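Local structure of antiterminator Q protein (Enterobacteria phage SfI, 6JNY) at residues G63-I66 with S67-D71; Q119-L123 with A124-R128; R128-D131 with E132-A136. The protein probably acts on RNA polymerase as a phage Q antitermination factor, letting transcription continue past terminators. All coordinates share one frame; numbering follows the deposited sequence.

Interaction 1: G63-I66 with S67-D71; sequences GMLI and SQVVD
The hydroxyl of S67 folds back along helix 60-74 onto the carbonyl of G63, one turn earlier. With OG beside the backbone N and anti to the carbonyl carbon (chi1 -63°), the side chain lies back along the helix, and S67 OG gives a short hydrogen bond of 2.7 Å to G63 O. G63 O also accepts the helical bond from S67 N, at 3.0 Å. The two donors reach it from opposite faces of the carbonyl plane, so one residue grips G63 O twice.

Next round the helix, I66 and V70 meet through one methyl each. I66 CG2 stands anti to the backbone N while V70 CG2 sits beside its own, and the branches cross at 4.0 Å between I66 CG2 and V70 CG2. V70 CG2 also rests 3.3 Å from I66 O. Along a separate row, V69 CG2 lies against L65 O, and L65 CD2 touches V69 CG2 more loosely at 4.3 Å.

These rows point to different neighbours. I66 packs on W19 and W23 of helix 10-28, whereas L65 and V69 face L145, A148 and V144 of helix 123-155. The buried S67 hydroxyl donates a hydrogen bond to G63 O and accepts one from W23 NE1, which satisfies its polarity in a largely buried stretch of the helix and ties helix 60-74 to helix 10-28.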
ATOM      1  N   GLY A  63      15.069  -4.127   3.769  1.00 20.80           N
ATOM      2  CA  GLY A  63      13.764  -4.222   4.398  1.00 20.18           C
ATOM      3  C   GLY A  63      13.506  -3.092   5.374  1.00 21.73           C
ATOM      4  O   GLY A  63      12.418  -2.507   5.391  1.00 18.83           O
ATOM      5  N   MET A  64      14.506  -2.758   6.191  1.00 21.52           N
ATOM      6  CA  MET A  64      14.341  -1.669   7.144  1.00 23.56           C
ATOM      7  C   MET A  64      14.247  -0.323   6.438  1.00 19.49           C
ATOM      8  O   MET A  64      13.419   0.520   6.810  1.00 20.82           O
ATOM      9  CB  MET A  64      15.480  -1.681   8.166  1.00 25.99           C
ATOM     10  CG  MET A  64      15.302  -2.771   9.206  1.00 30.86           C
ATOM     11  SD  MET A  64      16.584  -2.821  10.473  1.00 39.19           S
ATOM     12  CE  MET A  64      18.000  -3.377   9.519  1.00 37.04           C
ATOM     13  N   LEU A  65      15.084  -0.096   5.425  1.00 18.67           N
ATOM     14  CA  LEU A  65      15.046   1.177   4.711  1.00 17.62           C
ATOM     15  C   LEU A  65      13.689   1.379   4.051  1.00 19.30           C
ATOM     16  O   LEU A  65      13.086   2.456   4.152  1.00 19.43           O
ATOM     17  CB  LEU A  65      16.162   1.225   3.667  1.00 20.72           C
ATOM     18  CG  LEU A  65      16.311   2.485   2.799  1.00 22.36           C
ATOM     19  CD1 LEU A  65      17.754   2.681   2.406  1.00 25.83           C
ATOM     20  CD2 LEU A  65      15.445   2.439   1.541  1.00 24.04           C
ATOM     21  N   ILE A  66      13.191   0.350   3.365  1.00 17.24           N
ATOM     22  CA  ILE A  66      11.901   0.486   2.695  1.00 17.32           C
ATOM     23  C   ILE A  66      10.785   0.681   3.707  1.00 17.32           C
ATOM     24  O   ILE A  66       9.849   1.452   3.473  1.00 16.37           O
ATOM     25  CB  ILE A  66      11.633  -0.702   1.754  1.00 16.67           C
ATOM     26  CG1 ILE A  66      12.688  -0.751   0.656  1.00 16.51           C
ATOM     27  CG2 ILE A  66      10.209  -0.615   1.152  1.00 14.39           C
ATOM     28  CD1 ILE A  66      12.756  -2.105  -0.064  1.00 17.58           C
ATOM     29  N   SER A  67      10.844  -0.036   4.831  1.00 16.47           N
ATOM     30  CA  SER A  67       9.796   0.083   5.839  1.00 17.06           C
ATOM     31  C   SER A  67       9.740   1.494   6.405  1.00 16.53           C
ATOM     32  O   SER A  67       8.649   2.032   6.645  1.00 17.42           O
ATOM     33  CB  SER A  67      10.058  -0.903   6.980  1.00 18.87           C
ATOM     34  OG  SER A  67      10.013  -2.252   6.549  1.00 17.73           O
ATOM     35  N   GLN A  68      10.907   2.086   6.667  1.00 17.36           N
ATOM     36  CA  GLN A  68      10.958   3.457   7.160  1.00 18.74           C
ATOM     37  C   GLN A  68      10.389   4.417   6.129  1.00 19.37           C
ATOM     38  O   GLN A  68       9.657   5.353   6.476  1.00 19.45           O
ATOM     39  CB  GLN A  68      12.402   3.834   7.492  1.00 20.67           C
ATOM     40  CG  GLN A  68      13.000   3.084   8.668  1.00 30.23           C
ATOM     41  CD  GLN A  68      14.307   3.698   9.137  1.00 38.60           C
ATOM     42  OE1 GLN A  68      14.749   3.459  10.260  1.00 42.76           O
ATOM     43  NE2 GLN A  68      14.930   4.502   8.275  1.00 40.98           N
ATOM     44  N   VAL A  69      10.696   4.194   4.849  1.00 16.20           N
ATOM     45  CA  VAL A  69      10.121   5.023   3.792  1.00 16.42           C
ATOM     46  C   VAL A  69       8.608   4.880   3.769  1.00 16.73           C
ATOM     47  O   VAL A  69       7.868   5.872   3.764  1.00 16.97           O
ATOM     48  CB  VAL A  69      10.759   4.673   2.436  1.00 15.33           C
ATOM     49  CG1 VAL A  69       9.957   5.249   1.296  1.00 17.59           C
ATOM     50  CG2 VAL A  69      12.190   5.158   2.400  1.00 18.01           C
ATOM     51  N   VAL A  70       8.118   3.640   3.734  1.00 15.31           N
ATOM     52  CA  VAL A  70       6.684   3.429   3.593  1.00 16.13           C
ATOM     53  C   VAL A  70       5.931   3.987   4.791  1.00 16.95           C
ATOM     54  O   VAL A  70       4.898   4.648   4.638  1.00 16.66           O
ATOM     55  CB  VAL A  70       6.381   1.939   3.361  1.00 15.84           C
ATOM     56  CG1 VAL A  70       4.892   1.679   3.454  1.00 18.01           C
ATOM     57  CG2 VAL A  70       6.920   1.519   2.015  1.00 16.06           C
ATOM     58  N   ASP A  71       6.429   3.740   6.002  1.00 18.44           N
ATOM     59  CA  ASP A  71       5.722   4.242   7.172  1.00 21.34           C
ATOM     60  C   ASP A  71       5.688   5.761   7.180  1.00 18.72           C
ATOM     61  O   ASP A  71       4.664   6.364   7.526  1.00 20.91           O
ATOM     62  CB  ASP A  71       6.367   3.727   8.458  1.00 19.33           C
ATOM     63  CG  ASP A  71       5.526   4.033   9.687  1.00 22.40           C
ATOM     64  OD1 ASP A  71       4.548   3.303   9.942  1.00 22.93           O
ATOM     65  OD2 ASP A  71       5.833   5.016  10.392  1.00 23.90           O
TER

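Interaction 2: Q119-L123 with A124-R128; sequences QKPSL and ATCRR
S122 and T125 face each other through their hydroxyls at the start of helix 123-155, with S122 OG and T125 OG1 hydrogen-bonded at 3.0 Å. The serine oxygen sits between its backbone N and carbonyl carbon (chi1 72°), which turns it forward over the first turn, and the threonine oxygen points back to meet it. A water bridges the same pair of residues, accepting from S122 N at 3.0 Å and lying 2.6 Å from T125 OG1.

S122 is the N-cap residue of this long helix, which follows the antiparallel beta hairpin of strands 108-112 and 115-119 through a short loop; its carbonyl opens the helical ladder by accepting from C126 N. On the inner side, P121 CB points toward the helix, 4.1 Å from T125 CG2, and the ring's CG sits 3.7 Å from C126 SG, while C126 also packs on Y101 of helix 94-103.

L123 and R127 cross at an angle. The arginine runs extended from CG to NE past the leucine, and L123 CD2 lies 3.5 Å above one face of the guanidinium, displaced toward its rim, nearest R127 NH2. The R127 side chain also touches H95 and A98 of helix 94-103.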
ATOM      1  N   GLN A 119     -26.571   5.385  -0.736  1.00 21.42           N
ATOM      2  CA  GLN A 119     -26.432   4.020  -1.227  1.00 26.17           C
ATOM      3  C   GLN A 119     -25.009   3.554  -0.956  1.00 25.26           C
ATOM      4  O   GLN A 119     -24.071   4.353  -0.982  1.00 26.49           O
ATOM      5  CB  GLN A 119     -26.711   3.993  -2.731  1.00 29.51           C
ATOM      6  CG  GLN A 119     -26.942   2.623  -3.335  1.00 34.98           C
ATOM      7  CD  GLN A 119     -27.413   2.720  -4.774  1.00 40.40           C
ATOM      8  OE1 GLN A 119     -26.946   3.570  -5.532  1.00 39.24           O
ATOM      9  NE2 GLN A 119     -28.348   1.854  -5.156  1.00 46.13           N
ATOM     10  N   LYS A 120     -24.859   2.259  -0.678  1.00 24.30           N
ATOM     11  CA  LYS A 120     -23.524   1.694  -0.581  1.00 24.85           C
ATOM     12  C   LYS A 120     -22.911   1.572  -1.977  1.00 25.56           C
ATOM     13  O   LYS A 120     -23.627   1.391  -2.966  1.00 26.53           O
ATOM     14  CB  LYS A 120     -23.580   0.324   0.092  1.00 27.59           C
ATOM     15  CG  LYS A 120     -23.682   0.410   1.605  1.00 29.50           C
ATOM     16  CD  LYS A 120     -23.707  -0.956   2.258  1.00 32.40           C
ATOM     17  CE  LYS A 120     -24.107  -0.844   3.723  1.00 34.07           C
ATOM     18  NZ  LYS A 120     -24.030  -2.147   4.440  1.00 40.81           N
ATOM     19  N   PRO A 121     -21.589   1.693  -2.093  1.00 25.37           N
ATOM     20  CA  PRO A 121     -20.966   1.665  -3.418  1.00 25.28           C
ATOM     21  C   PRO A 121     -21.049   0.286  -4.060  1.00 22.72           C
ATOM     22  O   PRO A 121     -21.044  -0.747  -3.386  1.00 23.97           O
ATOM     23  CB  PRO A 121     -19.507   2.055  -3.131  1.00 24.16           C
ATOM     24  CG  PRO A 121     -19.284   1.661  -1.734  1.00 25.17           C
ATOM     25  CD  PRO A 121     -20.599   1.895  -1.024  1.00 27.31           C
ATOM     26  N   SER A 122     -21.132   0.292  -5.387  1.00 22.31           N
ATOM     27  CA  SER A 122     -21.146  -0.943  -6.153  1.00 23.87           C
ATOM     28  C   SER A 122     -19.791  -1.638  -6.055  1.00 25.13           C
ATOM     29  O   SER A 122     -18.789  -1.047  -5.634  1.00 22.80           O
ATOM     30  CB  SER A 122     -21.474  -0.652  -7.617  1.00 24.11           C
ATOM     31  OG  SER A 122     -20.398  -0.012  -8.276  1.00 26.15           O
ATOM     32  N   LEU A 123     -19.768  -2.919  -6.437  1.00 21.93           N
ATOM     33  CA  LEU A 123     -18.502  -3.642  -6.471  1.00 21.46           C
ATOM     34  C   LEU A 123     -17.571  -3.056  -7.524  1.00 22.17           C
ATOM     35  O   LEU A 123     -16.359  -2.958  -7.307  1.00 23.41           O
ATOM     36  CB  LEU A 123     -18.749  -5.131  -6.718  1.00 22.88           C
ATOM     37  CG  LEU A 123     -17.528  -6.051  -6.703  1.00 22.71           C
ATOM     38  CD1 LEU A 123     -16.861  -6.080  -5.335  1.00 26.15           C
ATOM     39  CD2 LEU A 123     -17.948  -7.465  -7.125  1.00 27.05           C
ATOM     40  N   ALA A 124     -18.117  -2.650  -8.671  1.00 23.65           N
ATOM     41  CA  ALA A 124     -17.294  -2.021  -9.698  1.00 23.55           C
ATOM     42  C   ALA A 124     -16.639  -0.751  -9.174  1.00 23.92           C
ATOM     43  O   ALA A 124     -15.468  -0.477  -9.470  1.00 24.09           O
ATOM     44  CB  ALA A 124     -18.140  -1.716 -10.932  1.00 25.34           C
ATOM     45  N   THR A 125     -17.381   0.038  -8.394  1.00 22.90           N
ATOM     46  CA  THR A 125     -16.816   1.250  -7.809  1.00 21.84           C
ATOM     47  C   THR A 125     -15.713   0.911  -6.821  1.00 21.96           C
ATOM     48  O   THR A 125     -14.661   1.558  -6.812  1.00 21.82           O
ATOM     49  CB  THR A 125     -17.920   2.048  -7.119  1.00 23.89           C
ATOM     50  OG1 THR A 125     -18.850   2.516  -8.100  1.00 26.89           O
ATOM     51  CG2 THR A 125     -17.340   3.250  -6.373  1.00 25.17           C
ATOM     52  N   CYS A 126     -15.929  -0.101  -5.984  1.00 19.46           N
ATOM     53  CA  CYS A 126     -14.918  -0.477  -5.004  1.00 17.89           C
ATOM     54  C   CYS A 126     -13.654  -0.995  -5.682  1.00 20.97           C
ATOM     55  O   CYS A 126     -12.541  -0.704  -5.231  1.00 19.97           O
ATOM     56  CB  CYS A 126     -15.491  -1.510  -4.039  1.00 18.37           C
ATOM     57  SG  CYS A 126     -16.782  -0.816  -2.966  1.00 22.66           S
ATOM     58  N   ARG A 127     -13.802  -1.744  -6.780  1.00 20.15           N
ATOM     59  CA  ARG A 127     -12.622  -2.198  -7.514  1.00 21.36           C
ATOM     60  C   ARG A 127     -11.823  -1.024  -8.064  1.00 21.23           C
ATOM     61  O   ARG A 127     -10.586  -1.012  -7.983  1.00 21.34           O
ATOM     62  CB  ARG A 127     -13.037  -3.113  -8.661  1.00 21.34           C
ATOM     63  CG  ARG A 127     -13.447  -4.480  -8.213  1.00 24.42           C
ATOM     64  CD  ARG A 127     -14.099  -5.225  -9.353  1.00 27.21           C
ATOM     65  NE  ARG A 127     -14.393  -6.587  -8.951  1.00 24.69           N
ATOM     66  CZ  ARG A 127     -15.153  -7.427  -9.643  1.00 26.33           C
ATOM     67  NH1 ARG A 127     -15.703  -7.040 -10.783  1.00 24.53           N
ATOM     68  NH2 ARG A 127     -15.356  -8.653  -9.184  1.00 26.97           N
ATOM     69  N   ARG A 128     -12.509  -0.031  -8.633  1.00 19.44           N
ATOM     70  CA  ARG A 128     -11.816   1.143  -9.152  1.00 21.29           C
ATOM     71  C   ARG A 128     -11.106   1.898  -8.036  1.00 21.60           C
ATOM     72  O   ARG A 128      -9.956   2.327  -8.200  1.00 21.00           O
ATOM     73  CB  ARG A 128     -12.803   2.058  -9.882  1.00 22.02           C
ATOM     74  CG  ARG A 128     -12.136   3.294 -10.456  1.00 27.44           C
ATOM     75  CD  ARG A 128     -13.107   4.223 -11.175  1.00 32.29           C
ATOM     76  NE  ARG A 128     -14.318   4.505 -10.407  1.00 34.76           N
ATOM     77  CZ  ARG A 128     -14.396   5.398  -9.424  1.00 36.68           C
ATOM     78  NH1 ARG A 128     -13.328   6.104  -9.070  1.00 35.55           N
ATOM     79  NH2 ARG A 128     -15.549   5.587  -8.791  1.00 39.22           N
TER
HETATM   80  O   HOH W   1     -21.175   2.849  -6.897  1.00 31.27           O

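Interaction 3: R128-D131 with E132-A136; sequences REVD and EILNA
R128 and E132 form a salt bridge one helical turn apart, R128 NH1 giving a hydrogen bond of 2.9 Å to E132 OE2. The carboxylate oxygen meets the guanidinium at its edge and practically in its plane, whereas the donor reaches OE2 on the syn side, 29° out of the carboxylate plane. The two flat groups are turned 52° against each other, and a single N-H makes the bond.

A bend in the arginine makes this possible: its chain leaves the helix extended, then turns at chi3 (48°), which brings the guanidinium round to the glutamate while CG and CD stay alongside the carboxylate. R128 CG is 3.3 Å from E132 OE2. E132, extended beyond CG, runs back over R128 O, the acceptor of its own backbone N-H.

On another flank, V130 and L134 run alongside each other in the same direction, with V130 CG1 4.1 Å from L134 CD1. Between these flanks, I133 lays CG1 and CD1 against the carbonyl of E129, and I133 CG1 comes to 3.2 Å from E129 O. The E129 carboxylate finds its partners beyond the two segments: its OE1 accepts from Y101 OH and forms a salt bridge with R108, which would be expected to stabilise its negative charge.

Helix 123-155 is flanked here by two others: V130 packs on I97 and Y101 of helix 94-103, and I133 and L134 on A80, I83 and Y87 of helix 78-90, while R108 links E129 to strand 108-112.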
ATOM      1  N   ARG A 128     -12.509  -0.031  -8.633  1.00 19.44           N
ATOM      2  CA  ARG A 128     -11.816   1.143  -9.152  1.00 21.29           C
ATOM      3  C   ARG A 128     -11.106   1.898  -8.036  1.00 21.60           C
ATOM      4  O   ARG A 128      -9.956   2.327  -8.200  1.00 21.00           O
ATOM      5  CB  ARG A 128     -12.803   2.058  -9.882  1.00 22.02           C
ATOM      6  CG  ARG A 128     -12.136   3.294 -10.456  1.00 27.44           C
ATOM      7  CD  ARG A 128     -13.107   4.223 -11.175  1.00 32.29           C
ATOM      8  NE  ARG A 128     -14.318   4.505 -10.407  1.00 34.76           N
ATOM      9  CZ  ARG A 128     -14.396   5.398  -9.424  1.00 36.68           C
ATOM     10  NH1 ARG A 128     -13.328   6.104  -9.070  1.00 35.55           N
ATOM     11  NH2 ARG A 128     -15.549   5.587  -8.791  1.00 39.22           N
ATOM     12  N   GLU A 129     -11.767   2.055  -6.886  1.00 20.16           N
ATOM     13  CA  GLU A 129     -11.157   2.782  -5.776  1.00 18.79           C
ATOM     14  C   GLU A 129      -9.930   2.061  -5.236  1.00 18.32           C
ATOM     15  O   GLU A 129      -8.939   2.709  -4.888  1.00 18.36           O
ATOM     16  CB  GLU A 129     -12.187   3.050  -4.683  1.00 20.80           C
ATOM     17  CG  GLU A 129     -13.168   4.147  -5.098  1.00 20.72           C
ATOM     18  CD  GLU A 129     -14.294   4.360  -4.116  1.00 24.28           C
ATOM     19  OE1 GLU A 129     -14.319   3.688  -3.065  1.00 25.79           O
ATOM     20  OE2 GLU A 129     -15.163   5.216  -4.400  1.00 26.49           O
ATOM     21  N   VAL A 130      -9.965   0.728  -5.147  1.00 17.45           N
ATOM     22  CA  VAL A 130      -8.781   0.014  -4.671  1.00 17.50           C
ATOM     23  C   VAL A 130      -7.610   0.225  -5.624  1.00 19.82           C
ATOM     24  O   VAL A 130      -6.477   0.481  -5.196  1.00 17.98           O
ATOM     25  CB  VAL A 130      -9.088  -1.477  -4.451  1.00 19.65           C
ATOM     26  CG1 VAL A 130      -7.784  -2.276  -4.321  1.00 19.71           C
ATOM     27  CG2 VAL A 130      -9.961  -1.643  -3.220  1.00 20.13           C
ATOM     28  N   ASP A 131      -7.868   0.122  -6.926  1.00 18.95           N
ATOM     29  CA  ASP A 131      -6.832   0.367  -7.919  1.00 19.43           C
ATOM     30  C   ASP A 131      -6.280   1.779  -7.791  1.00 19.65           C
ATOM     31  O   ASP A 131      -5.059   1.987  -7.854  1.00 18.76           O
ATOM     32  CB  ASP A 131      -7.417   0.141  -9.315  1.00 22.74           C
ATOM     33  CG  ASP A 131      -7.292  -1.297  -9.769  1.00 33.28           C
ATOM     34  OD1 ASP A 131      -7.572  -2.206  -8.952  1.00 35.85           O
ATOM     35  OD2 ASP A 131      -6.909  -1.520 -10.939  1.00 42.50           O
ATOM     36  N   GLU A 132      -7.163   2.761  -7.585  1.00 17.52           N
ATOM     37  CA  GLU A 132      -6.721   4.150  -7.480  1.00 18.82           C
ATOM     38  C   GLU A 132      -5.912   4.371  -6.210  1.00 17.84           C
ATOM     39  O   GLU A 132      -4.927   5.122  -6.213  1.00 17.63           O
ATOM     40  CB  GLU A 132      -7.929   5.087  -7.502  1.00 19.81           C
ATOM     41  CG  GLU A 132      -8.532   5.296  -8.872  1.00 23.86           C
ATOM     42  CD  GLU A 132      -9.883   5.984  -8.805  1.00 33.61           C
ATOM     43  OE1 GLU A 132     -10.292   6.396  -7.694  1.00 33.31           O
ATOM     44  OE2 GLU A 132     -10.530   6.127  -9.865  1.00 34.67           O
ATOM     45  N   ILE A 133      -6.326   3.750  -5.109  1.00 16.44           N
ATOM     46  CA  ILE A 133      -5.594   3.891  -3.854  1.00 15.15           C
ATOM     47  C   ILE A 133      -4.192   3.300  -3.979  1.00 16.91           C
ATOM     48  O   ILE A 133      -3.204   3.911  -3.548  1.00 14.80           O
ATOM     49  CB  ILE A 133      -6.403   3.276  -2.697  1.00 16.51           C
ATOM     50  CG1 ILE A 133      -7.630   4.143  -2.387  1.00 17.98           C
ATOM     51  CG2 ILE A 133      -5.530   3.069  -1.457  1.00 18.45           C
ATOM     52  CD1 ILE A 133      -8.676   3.411  -1.560  1.00 21.38           C
ATOM     53  N   LEU A 134      -4.073   2.117  -4.582  1.00 15.28           N
ATOM     54  CA  LEU A 134      -2.749   1.535  -4.770  1.00 14.08           C
ATOM     55  C   LEU A 134      -1.887   2.416  -5.666  1.00 17.09           C
ATOM     56  O   LEU A 134      -0.717   2.683  -5.355  1.00 15.33           O
ATOM     57  CB  LEU A 134      -2.862   0.108  -5.321  1.00 15.72           C
ATOM     58  CG  LEU A 134      -3.283  -0.939  -4.298  1.00 16.95           C
ATOM     59  CD1 LEU A 134      -3.720  -2.221  -5.026  1.00 19.19           C
ATOM     60  CD2 LEU A 134      -2.147  -1.228  -3.342  1.00 17.54           C
ATOM     61  N   ASN A 135      -2.457   2.905  -6.767  1.00 15.51           N
ATOM     62  CA  ASN A 135      -1.709   3.768  -7.671  1.00 18.08           C
ATOM     63  C   ASN A 135      -1.258   5.031  -6.966  1.00 17.44           C
ATOM     64  O   ASN A 135      -0.106   5.437  -7.102  1.00 15.68           O
ATOM     65  CB  ASN A 135      -2.562   4.101  -8.892  1.00 20.69           C
ATOM     66  CG  ASN A 135      -1.825   4.970  -9.879  1.00 27.10           C
ATOM     67  OD1 ASN A 135      -1.929   6.201  -9.845  1.00 34.33           O
ATOM     68  ND2 ASN A 135      -1.058   4.337 -10.757  1.00 32.73           N
ATOM     69  N   ALA A 136      -2.142   5.640  -6.185  1.00 15.11           N
ATOM     70  CA  ALA A 136      -1.789   6.883  -5.509  1.00 17.59           C
ATOM     71  C   ALA A 136      -0.709   6.635  -4.467  1.00 15.82           C
ATOM     72  O   ALA A 136       0.187   7.471  -4.275  1.00 17.05           O
ATOM     73  CB  ALA A 136      -3.039   7.469  -4.857  1.00 16.99           C
TER

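In the fold
All three contacts are local, between neighbouring turns or at a helix start, sampling different depths of one largely helical chain. Interaction 1, on helix 60-74, is buried, S67 OG being bonded to G63 O and W23, and D71 OD1 to S37. Interactions 2 and 3 are partly buried, share R128 and follow each other along helix 123-155, their centres about 12 Å apart; both lie across the chain's centre from interaction 1. At the helix start of interaction 2 the N-cap serine, a threonine and a water are linked by hydrogen bonds, and a charged pair lies on the exposed flank of interaction 3. Helix 123-155 connects all three, since its later part packs against residues of interaction 1.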